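Local atomic coordinates of cyclopenase asqI (PDB entry 5YY3), a protein that catalyses, as a zinc-dependent lyase of the tyrosinase family, the conversion of 4'-methoxycyclopenin into 4'-methoxyviridicatin during aspoquinolone biosynthesis. Residues V453-S458 / G539-P544; Y299-I302 / Q306-T309; Y467-Q472 / E509-T514; P77-T82 / D280-T285. One frame throughout, in Å; residues are numbered along the deposited sequence.

Contact 1: residues V453-S458 / G539-P544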
# COMPACT_ATOMS: atom_id res chain seq x y z
N VAL A 453 -20.47 2.74 17.09
CA VAL A 453 -19.66 1.76 17.83
C VAL A 453 -20.47 1.01 18.88
O VAL A 453 -20.22 -0.16 19.14
CB VAL A 453 -18.47 2.44 18.52
CG1 VAL A 453 -17.62 1.42 19.23
CG2 VAL A 453 -17.64 3.18 17.51
N ASN A 454 -21.45 1.69 19.49
CA ASN A 454 -22.34 1.05 20.46
C ASN A 454 -23.24 -0.02 19.81
O ASN A 454 -23.73 -0.91 20.49
CB ASN A 454 -23.21 2.10 21.16
CG ASN A 454 -23.98 2.97 20.18
OD1 ASN A 454 -23.42 3.50 19.23
ND2 ASN A 454 -25.29 3.10 20.41
N PHE A 455 -23.47 0.09 18.50
CA PHE A 455 -24.18 -0.94 17.74
C PHE A 455 -23.21 -1.93 17.06
O PHE A 455 -23.56 -2.55 16.04
CB PHE A 455 -25.08 -0.31 16.68
CG PHE A 455 -26.37 0.27 17.21
CD1 PHE A 455 -26.40 1.55 17.74
CD2 PHE A 455 -27.55 -0.46 17.15
CE1 PHE A 455 -27.60 2.09 18.22
CE2 PHE A 455 -28.75 0.09 17.62
CZ PHE A 455 -28.77 1.36 18.15
N MET A 456 -22.01 -2.07 17.61
CA MET A 456 -21.00 -3.04 17.14
C MET A 456 -20.57 -2.88 15.68
O MET A 456 -20.28 -3.87 15.02
CB MET A 456 -21.51 -4.47 17.37
CG MET A 456 -21.83 -4.76 18.84
SD MET A 456 -20.43 -4.37 19.92
CE MET A 456 -21.23 -3.75 21.40
N GLU A 457 -20.51 -1.65 15.19
CA GLU A 457 -20.06 -1.40 13.82
C GLU A 457 -18.60 -0.94 13.80
O GLU A 457 -18.07 -0.50 14.81
CB GLU A 457 -20.95 -0.36 13.14
CG GLU A 457 -22.41 -0.77 13.05
CD GLU A 457 -23.26 0.25 12.31
OE1 GLU A 457 -23.05 1.46 12.48
OE2 GLU A 457 -24.15 -0.18 11.55
N SER A 458 -17.95 -1.05 12.64
CA SER A 458 -16.56 -0.62 12.55
C SER A 458 -16.27 0.09 11.24
O SER A 458 -16.92 -0.18 10.23
CB SER A 458 -15.62 -1.82 12.72
OG SER A 458 -15.94 -2.85 11.80
N GLY A 539 -35.45 2.25 8.80
CA GLY A 539 -34.33 3.16 8.76
C GLY A 539 -33.13 2.47 9.40
O GLY A 539 -33.23 1.30 9.79
N ASN A 540 -32.01 3.18 9.49
CA ASN A 540 -30.82 2.65 10.16
C ASN A 540 -31.10 2.21 11.59
O ASN A 540 -31.87 2.87 12.30
CB ASN A 540 -29.71 3.70 10.19
CG ASN A 540 -28.89 3.70 8.92
OD1 ASN A 540 -29.10 2.87 8.03
ND2 ASN A 540 -27.96 4.65 8.83
N TYR A 541 -30.46 1.11 11.99
CA TYR A 541 -30.57 0.58 13.35
C TYR A 541 -31.99 0.16 13.70
O TYR A 541 -32.44 0.28 14.85
CB TYR A 541 -30.02 1.60 14.35
CG TYR A 541 -28.67 2.10 13.89
CD1 TYR A 541 -27.56 1.24 13.87
CD2 TYR A 541 -28.50 3.40 13.43
CE1 TYR A 541 -26.33 1.67 13.42
CE2 TYR A 541 -27.26 3.83 12.97
CZ TYR A 541 -26.19 2.97 12.97
OH TYR A 541 -24.97 3.41 12.52
N GLY A 542 -32.69 -0.37 12.70
CA GLY A 542 -34.01 -0.95 12.89
C GLY A 542 -35.09 0.05 13.25
O GLY A 542 -36.13 -0.35 13.77
N GLU A 543 -34.86 1.34 13.00
CA GLU A 543 -35.92 2.35 13.17
C GLU A 543 -37.04 2.11 12.17
O GLU A 543 -36.78 1.89 10.98
CB GLU A 543 -35.36 3.77 12.99
CG GLU A 543 -34.42 4.21 14.09
CD GLU A 543 -35.16 4.54 15.38
OE1 GLU A 543 -36.00 5.48 15.35
OE2 GLU A 543 -34.91 3.87 16.40
N PRO A 544 -38.29 2.17 12.63
CA PRO A 544 -39.40 1.77 11.76
C PRO A 544 -39.70 2.80 10.69
O PRO A 544 -39.28 3.95 10.80
CB PRO A 544 -40.58 1.65 12.73
CG PRO A 544 -40.11 2.19 14.05
CD PRO A 544 -38.77 2.82 13.86
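Tyr541 meets Phe455 through its ring and Glu457 through its hydroxyl, so one residue supplies both the apolar and the polar part of the contact. CD1 of Tyr541 lies over one face of the Phe455 ring, toward the rim, with Phe455 CG 3.7 Å from Tyr541 CD1. The two ring planes meet obliquely, at 40°, and the Tyr541 CB adds a CH-pi contact 4.2 Å from the Phe455 ring centroid. In Phe455, CG lies opposite the carbonyl carbon (chi1 -77°), which carries the ring out toward the other loop.

The polar part is a single short bond in which Tyr541 OH donates to Glu457 OE1 at 2.7 Å. It arrives on the syn side of the carboxylate, 28° out of its plane. Glutamate suits the place because its chain, extended beyond CG, is long enough to reach the phenol. OE1 also accepts the backbone N of Ala452, while OE2 pairs with Lys461 and the backbone N of Tyr180; this many partners should fix the carboxylate and probably keep it ionised. Lys461 makes a cation-pi contact with Tyr541 as well.

The contact joins two loops of the Ig-like region, one linking strand 443-449 to strand 461-475, the other following strand 523-528. Both rest against the start of helix 180-193, where Tyr180 meets Phe455 edge-to-face and Asp181 accepts the backbone N of Tyr541, while Asn156 of the second subunit packs against both rings.

Contact 2: residues Y299-I302 / Q306-T309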
# COMPACT_ATOMS: atom_id res chain seq x y z
N TYR A 299 -21.59 -33.49 -5.32
CA TYR A 299 -21.02 -33.14 -6.62
C TYR A 299 -21.43 -34.16 -7.67
O TYR A 299 -21.91 -33.82 -8.76
CB TYR A 299 -19.50 -33.06 -6.55
CG TYR A 299 -18.90 -31.82 -5.91
CD1 TYR A 299 -19.68 -30.73 -5.55
CD2 TYR A 299 -17.53 -31.75 -5.67
CE1 TYR A 299 -19.11 -29.60 -4.96
CE2 TYR A 299 -16.96 -30.64 -5.09
CZ TYR A 299 -17.75 -29.56 -4.74
OH TYR A 299 -17.15 -28.47 -4.16
N ALA A 300 -21.23 -35.43 -7.33
CA ALA A 300 -21.45 -36.55 -8.24
C ALA A 300 -22.92 -36.65 -8.64
O ALA A 300 -23.24 -36.88 -9.81
CB ALA A 300 -20.98 -37.85 -7.58
N ALA A 301 -23.80 -36.48 -7.66
CA ALA A 301 -25.24 -36.51 -7.87
C ALA A 301 -25.71 -35.42 -8.84
O ALA A 301 -26.56 -35.66 -9.68
CB ALA A 301 -25.95 -36.36 -6.54
N ILE A 302 -25.18 -34.21 -8.69
CA ILE A 302 -25.57 -33.10 -9.55
C ILE A 302 -25.15 -33.36 -11.00
O ILE A 302 -25.92 -33.14 -11.93
CB ILE A 302 -24.96 -31.75 -9.05
CG1 ILE A 302 -25.66 -31.30 -7.77
CG2 ILE A 302 -25.06 -30.68 -10.13
CD1 ILE A 302 -25.02 -30.13 -7.06
N GLN A 306 -29.22 -37.10 -10.49
CA GLN A 306 -30.10 -37.76 -9.52
C GLN A 306 -29.51 -37.69 -8.13
O GLN A 306 -28.30 -37.74 -7.97
CB GLN A 306 -30.30 -39.27 -9.83
CG GLN A 306 -30.25 -39.70 -11.28
CD GLN A 306 -29.87 -41.18 -11.43
OE1 GLN A 306 -29.46 -41.84 -10.47
NE2 GLN A 306 -29.97 -41.68 -12.66
N PHE A 307 -30.37 -37.63 -7.11
CA PHE A 307 -29.92 -37.95 -5.75
C PHE A 307 -30.45 -39.33 -5.34
O PHE A 307 -31.66 -39.59 -5.40
CB PHE A 307 -30.37 -36.87 -4.75
CG PHE A 307 -29.50 -35.63 -4.76
CD1 PHE A 307 -28.40 -35.53 -3.94
CD2 PHE A 307 -29.79 -34.57 -5.61
CE1 PHE A 307 -27.60 -34.41 -3.94
CE2 PHE A 307 -29.00 -33.44 -5.63
CZ PHE A 307 -27.90 -33.35 -4.79
N GLU A 308 -29.55 -40.22 -4.93
CA GLU A 308 -29.92 -41.57 -4.55
C GLU A 308 -30.85 -41.59 -3.35
O GLU A 308 -30.71 -40.83 -2.39
CB GLU A 308 -28.69 -42.44 -4.25
CG GLU A 308 -27.82 -42.74 -5.47
CD GLU A 308 -28.63 -43.23 -6.66
OE1 GLU A 308 -29.44 -44.17 -6.49
OE2 GLU A 308 -28.47 -42.66 -7.76
N THR A 309 -31.82 -42.50 -3.44
CA THR A 309 -32.82 -42.71 -2.42
C THR A 309 -32.39 -43.95 -1.62
O THR A 309 -31.47 -44.67 -2.02
CB THR A 309 -34.23 -42.85 -3.10
OG1 THR A 309 -34.74 -41.55 -3.42
CG2 THR A 309 -35.26 -43.58 -2.24
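Where helix 288-304 ends and the chain turns back into the short strand 306-307, Ala301 in the last turn of the helix receives Gln306 and Phe307 of the strand. The backbone link is a weak bond from Gln306 N to Ala301 O, 3.1 Å long and bent to 130° at the hydrogen. It reaches from the second residue beyond the helix to a carbonyl of the last turn.

The side-chain contact centres on the methyl of Ala301, which sits over one face of the Phe307 ring. Its CB is 3.8 Å from the Phe307 ring centroid and 17° off the ring normal, a CH-pi contact displaced a little toward CE1, with Ala301 CB 3.6 Å from Phe307 CE1. Alanine suits the place because its small methyl lets the ring lie close to the helix. The packing is tight here, for the same Ala301 CB comes within 3.1 Å of Gln306 O. With chi1 of Phe307 at -80°, CG sits beside the backbone N and the ring swings back toward the helix. Farther along, Ile302 CG1 approaches Phe307 CZ at 4.3 Å.

Tyr352 meets Phe307 edge-to-face, and Ile330 and Leu347 also pack on its ring; Leu406 of helix 391-410 packs on Ile302. The weak backbone bond spans six residues, like the outer bond of a Schellman motif, at a helix-to-strand reversal into the small antiparallel pair 306-307 and 316-317.

Contact 3: residues Y467-Q472 / E509-T514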
# COMPACT_ATOMS: atom_id res chain seq x y z
N TYR A 467 -32.40 7.09 -4.39
CA TYR A 467 -32.42 6.83 -5.82
C TYR A 467 -33.78 6.28 -6.26
O TYR A 467 -34.64 5.95 -5.44
CB TYR A 467 -31.30 5.86 -6.23
CG TYR A 467 -31.51 4.41 -5.83
CD1 TYR A 467 -32.25 3.55 -6.63
CD2 TYR A 467 -30.94 3.89 -4.66
CE1 TYR A 467 -32.46 2.22 -6.26
CE2 TYR A 467 -31.12 2.55 -4.29
CZ TYR A 467 -31.89 1.73 -5.10
OH TYR A 467 -32.10 0.40 -4.76
N GLU A 468 -33.95 6.21 -7.56
CA GLU A 468 -35.14 5.64 -8.14
C GLU A 468 -34.71 4.99 -9.44
O GLU A 468 -33.65 5.29 -9.96
CB GLU A 468 -36.20 6.72 -8.40
CG GLU A 468 -35.87 7.55 -9.63
CD GLU A 468 -36.83 8.68 -9.88
OE1 GLU A 468 -37.22 9.38 -8.91
OE2 GLU A 468 -37.20 8.85 -11.07
N TRP A 469 -35.52 4.09 -9.96
CA TRP A 469 -35.30 3.71 -11.33
C TRP A 469 -36.61 3.89 -12.07
O TRP A 469 -37.70 3.93 -11.47
CB TRP A 469 -34.78 2.27 -11.45
CG TRP A 469 -35.71 1.19 -10.96
CD1 TRP A 469 -35.97 0.85 -9.67
CD2 TRP A 469 -36.48 0.29 -11.78
NE1 TRP A 469 -36.85 -0.21 -9.62
CE2 TRP A 469 -37.18 -0.58 -10.90
CE3 TRP A 469 -36.65 0.12 -13.16
CZ2 TRP A 469 -38.05 -1.59 -11.36
CZ3 TRP A 469 -37.50 -0.89 -13.62
CH2 TRP A 469 -38.19 -1.73 -12.71
N ASN A 470 -36.50 4.05 -13.38
CA ASN A 470 -37.69 4.05 -14.20
C ASN A 470 -37.39 3.37 -15.52
O ASN A 470 -36.21 3.17 -15.88
CB ASN A 470 -38.23 5.47 -14.39
CG ASN A 470 -37.20 6.43 -14.94
OD1 ASN A 470 -36.91 6.43 -16.14
ND2 ASN A 470 -36.65 7.28 -14.07
N VAL A 471 -38.45 2.99 -16.23
CA VAL A 471 -38.31 2.28 -17.48
C VAL A 471 -39.58 2.53 -18.29
O VAL A 471 -40.66 2.81 -17.74
CB VAL A 471 -38.09 0.76 -17.26
CG1 VAL A 471 -39.32 0.12 -16.69
CG2 VAL A 471 -37.65 0.04 -18.56
N GLN A 472 -39.45 2.45 -19.60
CA GLN A 472 -40.58 2.69 -20.47
C GLN A 472 -41.16 1.34 -20.90
O GLN A 472 -40.43 0.43 -21.31
CB GLN A 472 -40.14 3.52 -21.66
CG GLN A 472 -41.27 4.12 -22.45
CD GLN A 472 -40.75 5.06 -23.54
OE1 GLN A 472 -39.89 5.91 -23.28
NE2 GLN A 472 -41.25 4.88 -24.76
N GLU A 509 -29.98 -8.56 -7.41
CA GLU A 509 -31.38 -8.20 -7.54
C GLU A 509 -31.67 -6.90 -6.81
O GLU A 509 -31.31 -6.75 -5.65
CB GLU A 509 -32.30 -9.32 -7.03
CG GLU A 509 -33.78 -9.11 -7.45
CD GLU A 509 -34.76 -10.02 -6.72
OE1 GLU A 509 -34.29 -10.88 -5.95
OE2 GLU A 509 -36.00 -9.87 -6.90
N MET A 510 -32.34 -5.98 -7.49
CA MET A 510 -32.59 -4.65 -6.94
C MET A 510 -34.08 -4.37 -6.77
O MET A 510 -34.49 -3.53 -5.95
CB MET A 510 -31.94 -3.59 -7.83
CG MET A 510 -30.41 -3.67 -7.85
SD MET A 510 -29.71 -3.39 -6.19
CE MET A 510 -30.00 -1.63 -6.05
N ASP A 511 -34.91 -5.07 -7.54
CA ASP A 511 -36.35 -4.83 -7.48
C ASP A 511 -37.13 -5.81 -8.32
O ASP A 511 -36.62 -6.41 -9.28
CB ASP A 511 -36.68 -3.41 -7.95
CG ASP A 511 -37.93 -2.85 -7.28
OD1 ASP A 511 -38.62 -3.62 -6.57
OD2 ASP A 511 -38.21 -1.65 -7.47
N ARG A 512 -38.40 -5.95 -7.95
CA ARG A 512 -39.39 -6.75 -8.66
C ARG A 512 -40.73 -6.04 -8.53
O ARG A 512 -41.20 -5.83 -7.40
CB ARG A 512 -39.49 -8.17 -8.10
CG ARG A 512 -40.17 -9.14 -9.02
CD ARG A 512 -40.88 -10.24 -8.25
NE ARG A 512 -39.99 -10.95 -7.34
CZ ARG A 512 -40.27 -11.19 -6.06
NH1 ARG A 512 -41.42 -10.77 -5.54
NH2 ARG A 512 -39.40 -11.85 -5.30
N ALA A 513 -41.34 -5.64 -9.64
CA ALA A 513 -42.54 -4.82 -9.54
C ALA A 513 -43.58 -5.14 -10.60
O ALA A 513 -43.28 -5.27 -11.79
CB ALA A 513 -42.17 -3.35 -9.62
N THR A 514 -44.82 -5.25 -10.14
CA THR A 514 -45.95 -5.50 -11.01
C THR A 514 -46.33 -4.23 -11.76
O THR A 514 -46.35 -3.14 -11.19
CB THR A 514 -47.15 -6.05 -10.22
OG1 THR A 514 -46.84 -7.37 -9.77
CG2 THR A 514 -48.40 -6.10 -11.09
O HOH W 1 -33.97 -0.98 -6.36
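Trp469 and Asp511 face each other across two strands that are not hydrogen-bonded neighbours, their CA atoms 9.4 Å apart, and side chains bridge the interval. Met510 and Asp511 form a classic beta bulge opposite Leu493, which lets both consecutive side chains turn toward Tyr467 and Trp469. Two residues apart on an extended strand, Tyr467 and Trp469 point to the same side.

The Trp469 indole N-H points at the carboxylate in a nearly straight bond, NE1 to Asp511 OD2 being 2.9 Å with 165° at the hydrogen. OD2 lies at the ring edge, 3° out of the indole plane, and offers its anti lone pair; ring and carboxylate planes stand 76° apart. Tryptophan suits this buried site by bringing one N-H donor at the edge of a large apolar ring. Asp511 OD1 accepts the backbone Arg512 N at 2.7 Å from above the carboxylate plane. Beside this pair, the Met510 chain bends at chi2 and chi3, bringing CE to 3.2 Å from Tyr467 OH. A water in the plane of the tyrosine ring joins Tyr467 OH, at 2.8 Å, to Met510 O.

Aspartate's short carboxylate also takes a salt bridge from Arg527 at OD2 and Ser533 N at OD1. Four donors probably keep it ionised and fix its rotation; this interior link between strands rests on a polar bond and a water bridge, with the methyl of Met510 beside them.

Contact 4: residues P77-T82 / D280-T285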
# COMPACT_ATOMS: atom_id res chain seq x y z
N PRO A 77 -25.36 -29.21 14.91
CA PRO A 77 -26.62 -29.81 14.45
C PRO A 77 -27.35 -30.60 15.55
O PRO A 77 -28.58 -30.52 15.64
CB PRO A 77 -26.18 -30.73 13.31
CG PRO A 77 -24.95 -30.05 12.78
CD PRO A 77 -24.25 -29.48 13.98
N GLU A 78 -26.60 -31.33 16.38
CA GLU A 78 -27.20 -32.05 17.51
C GLU A 78 -27.89 -31.10 18.48
O GLU A 78 -29.02 -31.35 18.93
CB GLU A 78 -26.14 -32.87 18.24
CG GLU A 78 -25.67 -34.09 17.46
CD GLU A 78 -24.71 -33.75 16.33
OE1 GLU A 78 -24.20 -32.60 16.28
OE2 GLU A 78 -24.45 -34.63 15.49
N HIS A 79 -27.22 -30.00 18.81
CA HIS A 79 -27.78 -29.03 19.73
C HIS A 79 -28.95 -28.28 19.09
O HIS A 79 -29.85 -27.84 19.80
CB HIS A 79 -26.71 -28.04 20.19
CG HIS A 79 -25.71 -28.62 21.13
ND1 HIS A 79 -25.58 -28.19 22.43
CD2 HIS A 79 -24.78 -29.59 20.96
CE1 HIS A 79 -24.61 -28.87 23.03
NE2 HIS A 79 -24.11 -29.72 22.15
N LEU A 80 -28.92 -28.11 17.78
CA LEU A 80 -30.00 -27.38 17.10
C LEU A 80 -31.27 -28.23 17.12
O LEU A 80 -32.37 -27.71 17.26
CB LEU A 80 -29.62 -27.01 15.66
CG LEU A 80 -28.51 -25.94 15.56
CD1 LEU A 80 -27.86 -25.92 14.20
CD2 LEU A 80 -29.06 -24.56 15.92
N GLU A 81 -31.09 -29.54 17.01
CA GLU A 81 -32.21 -30.48 17.12
C GLU A 81 -32.93 -30.30 18.46
O GLU A 81 -34.16 -30.23 18.51
CB GLU A 81 -31.70 -31.92 16.99
CG GLU A 81 -32.51 -32.76 16.01
CD GLU A 81 -31.96 -34.18 15.88
OE1 GLU A 81 -32.67 -35.14 16.27
OE2 GLU A 81 -30.82 -34.33 15.37
N THR A 82 -32.14 -30.17 19.52
CA THR A 82 -32.66 -30.02 20.87
C THR A 82 -33.37 -28.68 21.01
O THR A 82 -34.48 -28.59 21.54
CB THR A 82 -31.54 -30.11 21.92
OG1 THR A 82 -30.92 -31.40 21.84
CG2 THR A 82 -32.12 -29.92 23.31
N ASP A 280 -16.69 -32.97 24.21
CA ASP A 280 -17.61 -33.74 23.39
C ASP A 280 -19.07 -33.29 23.62
O ASP A 280 -19.94 -33.51 22.77
CB ASP A 280 -17.42 -35.23 23.69
CG ASP A 280 -18.33 -36.10 22.87
OD1 ASP A 280 -18.14 -36.12 21.62
OD2 ASP A 280 -19.24 -36.73 23.44
N THR A 281 -19.33 -32.64 24.75
CA THR A 281 -20.66 -32.12 25.06
C THR A 281 -21.06 -30.92 24.19
O THR A 281 -22.24 -30.56 24.15
CB THR A 281 -20.76 -31.70 26.55
OG1 THR A 281 -19.84 -30.64 26.83
CG2 THR A 281 -20.49 -32.88 27.46
N LEU A 282 -20.10 -30.31 23.51
CA LEU A 282 -20.41 -29.19 22.62
C LEU A 282 -20.41 -29.59 21.16
O LEU A 282 -21.00 -28.92 20.32
CB LEU A 282 -19.40 -28.07 22.82
CG LEU A 282 -19.61 -27.10 23.97
CD1 LEU A 282 -18.50 -26.08 23.94
CD2 LEU A 282 -20.97 -26.44 23.86
N ASN A 283 -19.75 -30.70 20.85
CA ASN A 283 -19.24 -30.91 19.51
C ASN A 283 -19.05 -32.37 19.18
O ASN A 283 -18.15 -33.02 19.71
CB ASN A 283 -17.90 -30.18 19.37
CG ASN A 283 -17.41 -30.11 17.95
OD1 ASN A 283 -18.19 -29.88 17.02
ND2 ASN A 283 -16.11 -30.34 17.76
N VAL A 284 -19.89 -32.91 18.29
CA VAL A 284 -19.71 -34.29 17.85
C VAL A 284 -18.53 -34.34 16.90
O VAL A 284 -18.36 -33.43 16.09
CB VAL A 284 -20.99 -34.86 17.18
CG1 VAL A 284 -20.70 -36.19 16.46
CG2 VAL A 284 -22.09 -35.05 18.21
N THR A 285 -17.70 -35.36 17.01
CA THR A 285 -16.54 -35.48 16.13
C THR A 285 -17.02 -35.71 14.70
O THR A 285 -17.65 -36.73 14.40
CB THR A 285 -15.59 -36.64 16.58
OG1 THR A 285 -14.98 -36.31 17.83
CG2 THR A 285 -14.50 -36.89 15.54
O HOH W 2 -22.01 -31.32 16.94
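Glu78 and His79, neighbours on helix 77-92, both reach the loop 280-285, and Glu78 can be traced outward. Its CB points at the loop, and CG comes 3.8 Å from Val284 CG2. A bend at chi2 (76°) then folds the chain so that CD lies closer, 3.5 Å from Val284 CG2; the two side chains meet at about a right angle. Branched valine suits this spot by giving the glutamate's carbon chain a methyl to lie against. At the tip, OE1 receives a water at 2.6 Å, and that water accepts Val284 N at 3.0 Å, bridging the carboxylate to the loop backbone. OE2 passes Val284 CG2 at 3.6 Å and is bonded to the hydroxyl of Tyr358.

His79 makes the direct link: NE2 donates to Thr281 O at 2.9 Å, a weak bond with 127° at the hydrogen, the carbonyl standing at the ring edge. Imidazole suits this reach, putting an N-H at the far end of a short side chain.

This surface contact holds the loop that precedes helix 288-304 against the first turn of helix 77-92. Helix 355-367 adjoins it, with Tyr358 packing on Pro77 and Glu365 bonded to Asn283, while Asn73 binds Leu282 O.

Overall arrangement
From the N terminus, contact 4 closes first, bringing the loop 280-285 back to helix 77-92 across nearly two hundred residues that include helices but no strand. Contact 2 follows at once, a tight local turn at the end of helix 288-304, its centre about 27 Å from that of contact 4. Both close before contact 1 opens. Contact 1 joins 453-458, after strand 443-449, to 539-544, after strand 523-528, and contact 3 is nested within its loop, tying strand 461-475 to strand 508-517. Contact 1 also draws the Ig-like loops onto helix 180-193, thereby meeting the helical domain. No two contacts touch; contacts 1 and 3 have nearest atoms about 12 Å apart.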